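Local coordinates for arginine 3rd transport system periplasmic binding protein (Legionella pneumophila subsp. pneumophila str. Philadelphia 1, PDB 3KZG) that probably binds arginine in the periplasm and delivers it to a membrane transporter, at residues A[32-37]-A[193-198]; A[95-100]-A[145-150]. All coordinates share one frame; numbering follows the deposited sequence.

Contact 1 (A[32-37]-A[193-198]); sequences DLMQEI and YSIMAN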
ATOM      1  N   ASP A  32      -0.359  24.438   6.234  1.00 17.51           N
ATOM      2  CA  ASP A  32      -1.288  23.412   5.779  1.00 16.24           C
ATOM      3  C   ASP A  32      -1.574  22.362   6.858  1.00 16.08           C
ATOM      4  O   ASP A  32      -2.709  21.904   7.002  1.00 14.82           O
ATOM      5  CB  ASP A  32      -0.759  22.707   4.519  1.00 18.75           C
ATOM      6  CG  ASP A  32      -0.649  23.634   3.306  1.00 21.80           C
ATOM      7  OD1 ASP A  32      -1.342  24.675   3.263  1.00 22.41           O
ATOM      8  OD2 ASP A  32       0.128  23.305   2.381  1.00 22.85           O
ATOM      9  N   LEU A  33      -0.552  21.980   7.613  1.00 15.41           N
ATOM     10  CA  LEU A  33      -0.746  20.983   8.662  1.00 15.71           C
ATOM     11  C   LEU A  33      -1.688  21.507   9.738  1.00 16.79           C
ATOM     12  O   LEU A  33      -2.716  20.896  10.032  1.00 14.68           O
ATOM     13  CB  LEU A  33       0.590  20.597   9.300  1.00 14.62           C
ATOM     14  CG  LEU A  33       0.451  19.562  10.416  1.00 14.97           C
ATOM     15  CD1 LEU A  33      -0.207  18.300   9.861  1.00 15.58           C
ATOM     16  CD2 LEU A  33       1.803  19.247  11.004  1.00 15.94           C
HETATM   17  N   MSE A  34      -1.322  22.642  10.324  1.00 19.19           N
HETATM   18  CA  MSE A  34      -2.110  23.286  11.373  1.00 22.57           C
HETATM   19  C   MSE A  34      -3.543  23.520  10.895  1.00 22.46           C
HETATM   20  O   MSE A  34      -4.504  23.269  11.624  1.00 21.77           O
HETATM   21  CB  MSE A  34      -1.458  24.620  11.755  1.00 25.50           C
HETATM   22  CG  MSE A  34      -1.956  25.239  13.067  1.00 30.08           C
HETATM   23 SE   MSE A  34      -1.816  24.023  14.563  1.00 41.30          SE
HETATM   24  CE  MSE A  34       0.018  24.350  15.088  1.00 37.01           C
ATOM     25  N   GLN A  35      -3.678  23.996   9.661  1.00 24.08           N
ATOM     26  CA  GLN A  35      -4.988  24.256   9.072  1.00 24.75           C
ATOM     27  C   GLN A  35      -5.855  22.999   9.136  1.00 23.42           C
ATOM     28  O   GLN A  35      -7.008  23.047   9.566  1.00 22.99           O
ATOM     29  CB  GLN A  35      -4.823  24.691   7.614  1.00 27.79           C
ATOM     30  CG  GLN A  35      -6.108  25.101   6.914  1.00 32.24           C
ATOM     31  CD  GLN A  35      -6.702  26.380   7.479  1.00 36.29           C
ATOM     32  OE1 GLN A  35      -7.303  26.379   8.556  1.00 38.80           O
ATOM     33  NE2 GLN A  35      -6.529  27.483   6.757  1.00 34.56           N
ATOM     34  N   GLU A  36      -5.292  21.875   8.711  1.00 22.08           N
ATOM     35  CA  GLU A  36      -6.008  20.603   8.712  1.00 22.11           C
ATOM     36  C   GLU A  36      -6.358  20.127  10.130  1.00 21.07           C
ATOM     37  O   GLU A  36      -7.455  19.618  10.364  1.00 20.74           O
ATOM     38  CB  GLU A  36      -5.168  19.548   7.986  1.00 24.59           C
ATOM     39  CG  GLU A  36      -5.767  18.162   7.936  1.00 26.42           C
ATOM     40  CD  GLU A  36      -7.141  18.131   7.309  1.00 30.34           C
ATOM     41  OE1 GLU A  36      -7.437  19.016   6.480  1.00 30.08           O
ATOM     42  OE2 GLU A  36      -7.920  17.209   7.635  1.00 31.08           O
ATOM     43  N   ILE A  37      -5.431  20.295  11.070  1.00 20.05           N
ATOM     44  CA  ILE A  37      -5.669  19.892  12.452  1.00 20.79           C
ATOM     45  C   ILE A  37      -6.849  20.668  13.051  1.00 23.00           C
ATOM     46  O   ILE A  37      -7.659  20.110  13.797  1.00 22.97           O
ATOM     47  CB  ILE A  37      -4.411  20.121  13.327  1.00 19.83           C
ATOM     48  CG1 ILE A  37      -3.304  19.146  12.910  1.00 17.30           C
ATOM     49  CG2 ILE A  37      -4.749  19.944  14.802  1.00 19.22           C
ATOM     50  CD1 ILE A  37      -2.002  19.338  13.643  1.00 14.74           C
ATOM     51  N   TYR A 193       9.931  18.077  15.143  1.00 15.99           N
ATOM     52  CA  TYR A 193       9.213  19.343  15.069  1.00 15.98           C
ATOM     53  C   TYR A 193       7.839  19.076  15.649  1.00 15.90           C
ATOM     54  O   TYR A 193       7.208  18.062  15.344  1.00 14.47           O
ATOM     55  CB  TYR A 193       9.088  19.839  13.618  1.00 16.85           C
ATOM     56  CG  TYR A 193      10.414  20.139  12.940  1.00 17.61           C
ATOM     57  CD1 TYR A 193      11.336  21.004  13.525  1.00 15.13           C
ATOM     58  CD2 TYR A 193      10.747  19.549  11.716  1.00 18.93           C
ATOM     59  CE1 TYR A 193      12.563  21.272  12.914  1.00 16.83           C
ATOM     60  CE2 TYR A 193      11.969  19.813  11.093  1.00 15.89           C
ATOM     61  CZ  TYR A 193      12.873  20.674  11.702  1.00 16.38           C
ATOM     62  OH  TYR A 193      14.088  20.930  11.107  1.00 16.32           O
ATOM     63  N   SER A 194       7.369  19.990  16.489  1.00 16.54           N
ATOM     64  CA  SER A 194       6.085  19.801  17.142  1.00 16.85           C
ATOM     65  C   SER A 194       5.322  21.092  17.410  1.00 16.51           C
ATOM     66  O   SER A 194       5.867  22.189  17.297  1.00 19.10           O
ATOM     67  CB  SER A 194       6.308  19.050  18.459  1.00 16.14           C
ATOM     68  OG  SER A 194       5.226  19.237  19.350  1.00 21.19           O
ATOM     69  N   ILE A 195       4.050  20.942  17.757  1.00 16.43           N
ATOM     70  CA  ILE A 195       3.190  22.073  18.075  1.00 15.97           C
ATOM     71  C   ILE A 195       3.418  22.362  19.562  1.00 18.37           C
ATOM     72  O   ILE A 195       3.285  21.473  20.403  1.00 17.47           O
ATOM     73  CB  ILE A 195       1.721  21.715  17.780  1.00 18.30           C
ATOM     74  CG1 ILE A 195       1.567  21.451  16.275  1.00 17.98           C
ATOM     75  CG2 ILE A 195       0.790  22.841  18.210  1.00 17.63           C
ATOM     76  CD1 ILE A 195       0.189  21.015  15.865  1.00 18.13           C
HETATM   77  N   MSE A 196       3.776  23.606  19.872  1.00 18.83           N
HETATM   78  CA  MSE A 196       4.084  24.016  21.238  1.00 19.21           C
HETATM   79  C   MSE A 196       2.953  24.770  21.929  1.00 19.18           C
HETATM   80  O   MSE A 196       2.176  25.479  21.294  1.00 17.45           O
HETATM   81  CB  MSE A 196       5.347  24.871  21.206  1.00 23.99           C
HETATM   82  CG  MSE A 196       6.051  25.072  22.526  1.00 28.68           C
HETATM   83 SE   MSE A 196       7.715  25.998  22.193  1.00 39.79          SE
HETATM   84  CE  MSE A 196       6.962  27.739  21.703  1.00 32.34           C
ATOM     85  N   ALA A 197       2.860  24.602  23.242  1.00 19.48           N
ATOM     86  CA  ALA A 197       1.818  25.270  24.002  1.00 20.21           C
ATOM     87  C   ALA A 197       2.256  25.465  25.442  1.00 20.48           C
ATOM     88  O   ALA A 197       3.305  24.962  25.854  1.00 21.73           O
ATOM     89  CB  ALA A 197       0.532  24.453  23.944  1.00 18.87           C
ATOM     90  N   ASN A 198       1.466  26.220  26.201  1.00 21.23           N
ATOM     91  CA  ASN A 198       1.773  26.455  27.605  1.00 22.10           C
ATOM     92  C   ASN A 198       1.377  25.192  28.376  1.00 22.50           C
ATOM     93  O   ASN A 198       0.450  24.485  27.984  1.00 23.83           O
ATOM     94  CB  ASN A 198       1.003  27.681  28.118  1.00 21.79           C
ATOM     95  CG  ASN A 198       1.515  28.985  27.516  1.00 21.06           C
ATOM     96  OD1 ASN A 198       0.767  29.726  26.874  1.00 23.46           O
ATOM     97  ND2 ASN A 198       2.797  29.263  27.718  1.00 19.98           N
TER

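Contact 2 (A[95-100]-A[145-150]); sequences ITTVDS and LGLSNN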
ATOM      1  N   ILE A  95      24.974  24.644   5.348  1.00 19.47           N
ATOM      2  CA  ILE A  95      24.857  25.142   3.985  1.00 20.05           C
ATOM      3  C   ILE A  95      25.791  26.339   3.818  1.00 21.24           C
ATOM      4  O   ILE A  95      26.023  27.086   4.764  1.00 21.70           O
ATOM      5  CB  ILE A  95      23.399  25.558   3.675  1.00 20.39           C
ATOM      6  CG1 ILE A  95      23.283  26.024   2.222  1.00 20.27           C
ATOM      7  CG2 ILE A  95      22.946  26.659   4.639  1.00 21.42           C
ATOM      8  CD1 ILE A  95      21.863  26.261   1.778  1.00 19.82           C
ATOM      9  N   THR A  96      26.346  26.500   2.622  1.00 22.23           N
ATOM     10  CA  THR A  96      27.252  27.613   2.337  1.00 23.72           C
ATOM     11  C   THR A  96      27.120  27.971   0.857  1.00 24.61           C
ATOM     12  O   THR A  96      26.380  27.318   0.129  1.00 24.78           O
ATOM     13  CB  THR A  96      28.719  27.237   2.658  1.00 23.46           C
ATOM     14  OG1 THR A  96      29.539  28.411   2.602  1.00 23.27           O
ATOM     15  CG2 THR A  96      29.246  26.209   1.664  1.00 23.73           C
ATOM     16  N   THR A  97      27.817  29.011   0.413  1.00 26.65           N
ATOM     17  CA  THR A  97      27.740  29.408  -0.990  1.00 28.42           C
ATOM     18  C   THR A  97      28.628  28.512  -1.843  1.00 28.94           C
ATOM     19  O   THR A  97      29.680  28.073  -1.394  1.00 28.41           O
ATOM     20  CB  THR A  97      28.160  30.879  -1.185  1.00 28.25           C
ATOM     21  OG1 THR A  97      29.468  31.082  -0.635  1.00 30.38           O
ATOM     22  CG2 THR A  97      27.169  31.807  -0.497  1.00 29.24           C
ATOM     23  N   VAL A  98      28.192  28.246  -3.070  1.00 32.26           N
ATOM     24  CA  VAL A  98      28.931  27.383  -3.995  1.00 34.98           C
ATOM     25  C   VAL A  98      30.381  27.803  -4.219  1.00 35.53           C
ATOM     26  O   VAL A  98      31.244  26.964  -4.474  1.00 36.03           O
ATOM     27  CB  VAL A  98      28.236  27.315  -5.367  1.00 35.76           C
ATOM     28  CG1 VAL A  98      26.835  26.766  -5.205  1.00 36.38           C
ATOM     29  CG2 VAL A  98      28.202  28.696  -6.003  1.00 35.60           C
ATOM     30  N   ASP A  99      30.642  29.099  -4.127  1.00 37.05           N
ATOM     31  CA  ASP A  99      31.989  29.619  -4.324  1.00 38.48           C
ATOM     32  C   ASP A  99      32.829  29.517  -3.054  1.00 38.71           C
ATOM     33  O   ASP A  99      33.835  30.213  -2.910  1.00 39.02           O
ATOM     34  CB  ASP A  99      31.920  31.073  -4.795  1.00 40.23           C
ATOM     35  CG  ASP A  99      31.035  31.930  -3.913  1.00 41.22           C
ATOM     36  OD1 ASP A  99      31.476  32.314  -2.810  1.00 41.87           O
ATOM     37  OD2 ASP A  99      29.888  32.206  -4.323  1.00 42.53           O
ATOM     38  N   SER A 100      32.424  28.644  -2.136  1.00 36.99           N
ATOM     39  CA  SER A 100      33.159  28.470  -0.886  1.00 35.55           C
ATOM     40  C   SER A 100      34.174  27.336  -0.958  1.00 34.58           C
ATOM     41  O   SER A 100      33.921  26.307  -1.583  1.00 34.59           O
ATOM     42  CB  SER A 100      32.194  28.195   0.272  1.00 34.04           C
ATOM     43  OG  SER A 100      32.909  27.767   1.421  1.00 29.97           O
ATOM     44  N   LEU A 145      21.728  36.770   4.025  1.00 22.24           N
ATOM     45  CA  LEU A 145      22.381  37.964   3.494  1.00 22.16           C
ATOM     46  C   LEU A 145      23.804  37.973   4.012  1.00 22.02           C
ATOM     47  O   LEU A 145      24.742  38.275   3.277  1.00 20.69           O
ATOM     48  CB  LEU A 145      21.671  39.240   3.962  1.00 21.72           C
ATOM     49  CG  LEU A 145      22.392  40.562   3.659  1.00 23.31           C
ATOM     50  CD1 LEU A 145      22.592  40.716   2.164  1.00 23.07           C
ATOM     51  CD2 LEU A 145      21.586  41.734   4.210  1.00 22.64           C
ATOM     52  N   GLY A 146      23.947  37.647   5.295  1.00 20.96           N
ATOM     53  CA  GLY A 146      25.261  37.610   5.908  1.00 21.94           C
ATOM     54  C   GLY A 146      26.136  36.610   5.187  1.00 22.07           C
ATOM     55  O   GLY A 146      27.306  36.874   4.912  1.00 22.07           O
ATOM     56  N   LEU A 147      25.559  35.454   4.872  1.00 22.53           N
ATOM     57  CA  LEU A 147      26.279  34.402   4.171  1.00 23.28           C
ATOM     58  C   LEU A 147      26.743  34.920   2.807  1.00 24.02           C
ATOM     59  O   LEU A 147      27.911  34.777   2.447  1.00 24.12           O
ATOM     60  CB  LEU A 147      25.375  33.181   3.987  1.00 22.05           C
ATOM     61  CG  LEU A 147      25.983  31.965   3.277  1.00 22.91           C
ATOM     62  CD1 LEU A 147      27.180  31.465   4.070  1.00 21.58           C
ATOM     63  CD2 LEU A 147      24.929  30.858   3.133  1.00 23.71           C
ATOM     64  N   SER A 148      25.819  35.520   2.061  1.00 22.78           N
ATOM     65  CA  SER A 148      26.117  36.070   0.740  1.00 23.57           C
ATOM     66  C   SER A 148      27.221  37.116   0.813  1.00 24.01           C
ATOM     67  O   SER A 148      28.110  37.140  -0.036  1.00 23.54           O
ATOM     68  CB  SER A 148      24.871  36.719   0.130  1.00 23.19           C
ATOM     69  OG  SER A 148      23.870  35.767  -0.151  1.00 26.24           O
ATOM     70  N   ASN A 149      27.142  37.982   1.822  1.00 24.20           N
ATOM     71  CA  ASN A 149      28.120  39.050   2.038  1.00 24.91           C
ATOM     72  C   ASN A 149      29.387  38.526   2.692  1.00 25.48           C
ATOM     73  O   ASN A 149      30.287  39.295   3.030  1.00 24.34           O
ATOM     74  CB  ASN A 149      27.530  40.153   2.926  1.00 23.20           C
ATOM     75  CG  ASN A 149      26.555  41.042   2.188  1.00 22.85           C
ATOM     76  OD1 ASN A 149      25.796  41.791   2.804  1.00 22.21           O
ATOM     77  ND2 ASN A 149      26.577  40.977   0.862  1.00 21.14           N
ATOM     78  N   ASN A 150      29.440  37.215   2.888  1.00 27.38           N
ATOM     79  CA  ASN A 150      30.601  36.582   3.493  1.00 28.82           C
ATOM     80  C   ASN A 150      30.839  37.070   4.923  1.00 28.02           C
ATOM     81  O   ASN A 150      31.984  37.160   5.373  1.00 29.28           O
ATOM     82  CB  ASN A 150      31.839  36.847   2.627  1.00 32.33           C
ATOM     83  CG  ASN A 150      32.958  35.865   2.893  1.00 37.15           C
ATOM     84  OD1 ASN A 150      32.746  34.650   2.903  1.00 39.15           O
ATOM     85  ND2 ASN A 150      34.165  36.386   3.099  1.00 39.05           N
TER

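Contact 1 (A[32-37]-A[193-198])
Ile37 N donates a hydrogen bond to Leu33 O at 3.0 Å, part of the regular turn of helix 29-40 that presents Met34 and Ile37 to Ile195. This is the first lobe of a two-lobed periplasmic binding protein fold: the chain, back from the second lobe, runs through residues 193-198 as an extended segment, and the helix packs against it by side chains alone. Met34, modelled as selenomethionine, and Ile37 are three residues apart and so lie on one face of the helix. CG of Met34 stands anti to the backbone N (chi1 -165°), and bends at the next two torsions carry SE and CE over to Ile195, which they meet tip to tip. The flexible, unbranched chain suits this long reach from a helix. Beta-branched Ile195 suits an extended backbone, where its straight CG1 arm (chi2 177°) reaches toward the ends of Met34 and Ile37. Ile195 N is held by a hydrogen bond to Ser84 OG. On the helix's other side, Glu36 OE2 makes salt bridges with Arg39 and Arg40. Around the contact, Phe47 and Ile68 touch Met34, and Leu212 of helix 202-217 touches Ile37. Ile37 CD1 meets Ile195 CD1 at 3.5 Å, an ordinary apolar contact, whereas Met34 CE packs tightly, 3.4 Å from Ile195 CD1 and 3.5 Å from Ile195 CG1.

Contact 2 (A[95-100]-A[145-150])
The CA atoms of Thr96 and Leu147 lie 7.1 Å apart, as do those of Thr97 and Ser148, which brings the end of strand 91-97 close to the last turn of helix 140-148. Leu147 bridges helix and strand. Its CG, turned directly opposite the backbone N (chi1 -179°), carries the side chain from helix to strand, and its branched end divides the work: CD2 rests on Thr96 CA at 4.1 Å, CD1 lies beside Thr96 OG1, and CG meets the methyl CG2 of Thr97 at 4.0 Å. Leu147 crosses Thr96 at about a right angle but slides past Thr97 in the opposite direction. Here the mixed five-stranded sheet of the second, alpha/beta lobe, in which strand 91-97 runs between strands 154-158 and 180-188, is covered by a helix; Tyr180 of the latter strand also touches Leu147. Threonine suits this strand end: the methyl of Thr97 faces leucine, leaving its hydroxyl for another partner. Thr96 OG1, the atom beside CD1, bonds Asp153 O, whereas Thr97 OG1 donates to Asp99 OD1 at 3.2 Å, from well above the carboxylate plane (56°). That bond lies within the type I turn of residues 97-100, closed by Ser100 N to Thr97 O at 2.9 Å. The helix ends in a Schellman motif: Asn150, a residue type that tolerates positive phi (62°), donates its N to Leu147 O at 2.9 Å.

Contacts 1 and 2 lie on opposite sides of the chain's centre, 32 Å apart between centres and about 12 Å between nearest atoms, one in each lobe. The order along the chain explains the layout: helix 29-40 comes first, then strand 91-97, after the crossing into the second lobe, and helix 140-148; strand 180-188 follows, and residues 193-198 return to the first lobe. Contact 2 is thus made wholly within the excursion between the two halves of contact 1. They share no sheet or helix. Such double crossing is characteristic of family 3 binding proteins, whose lobes usually close on ligand between them, consistent with separately packed lobes here.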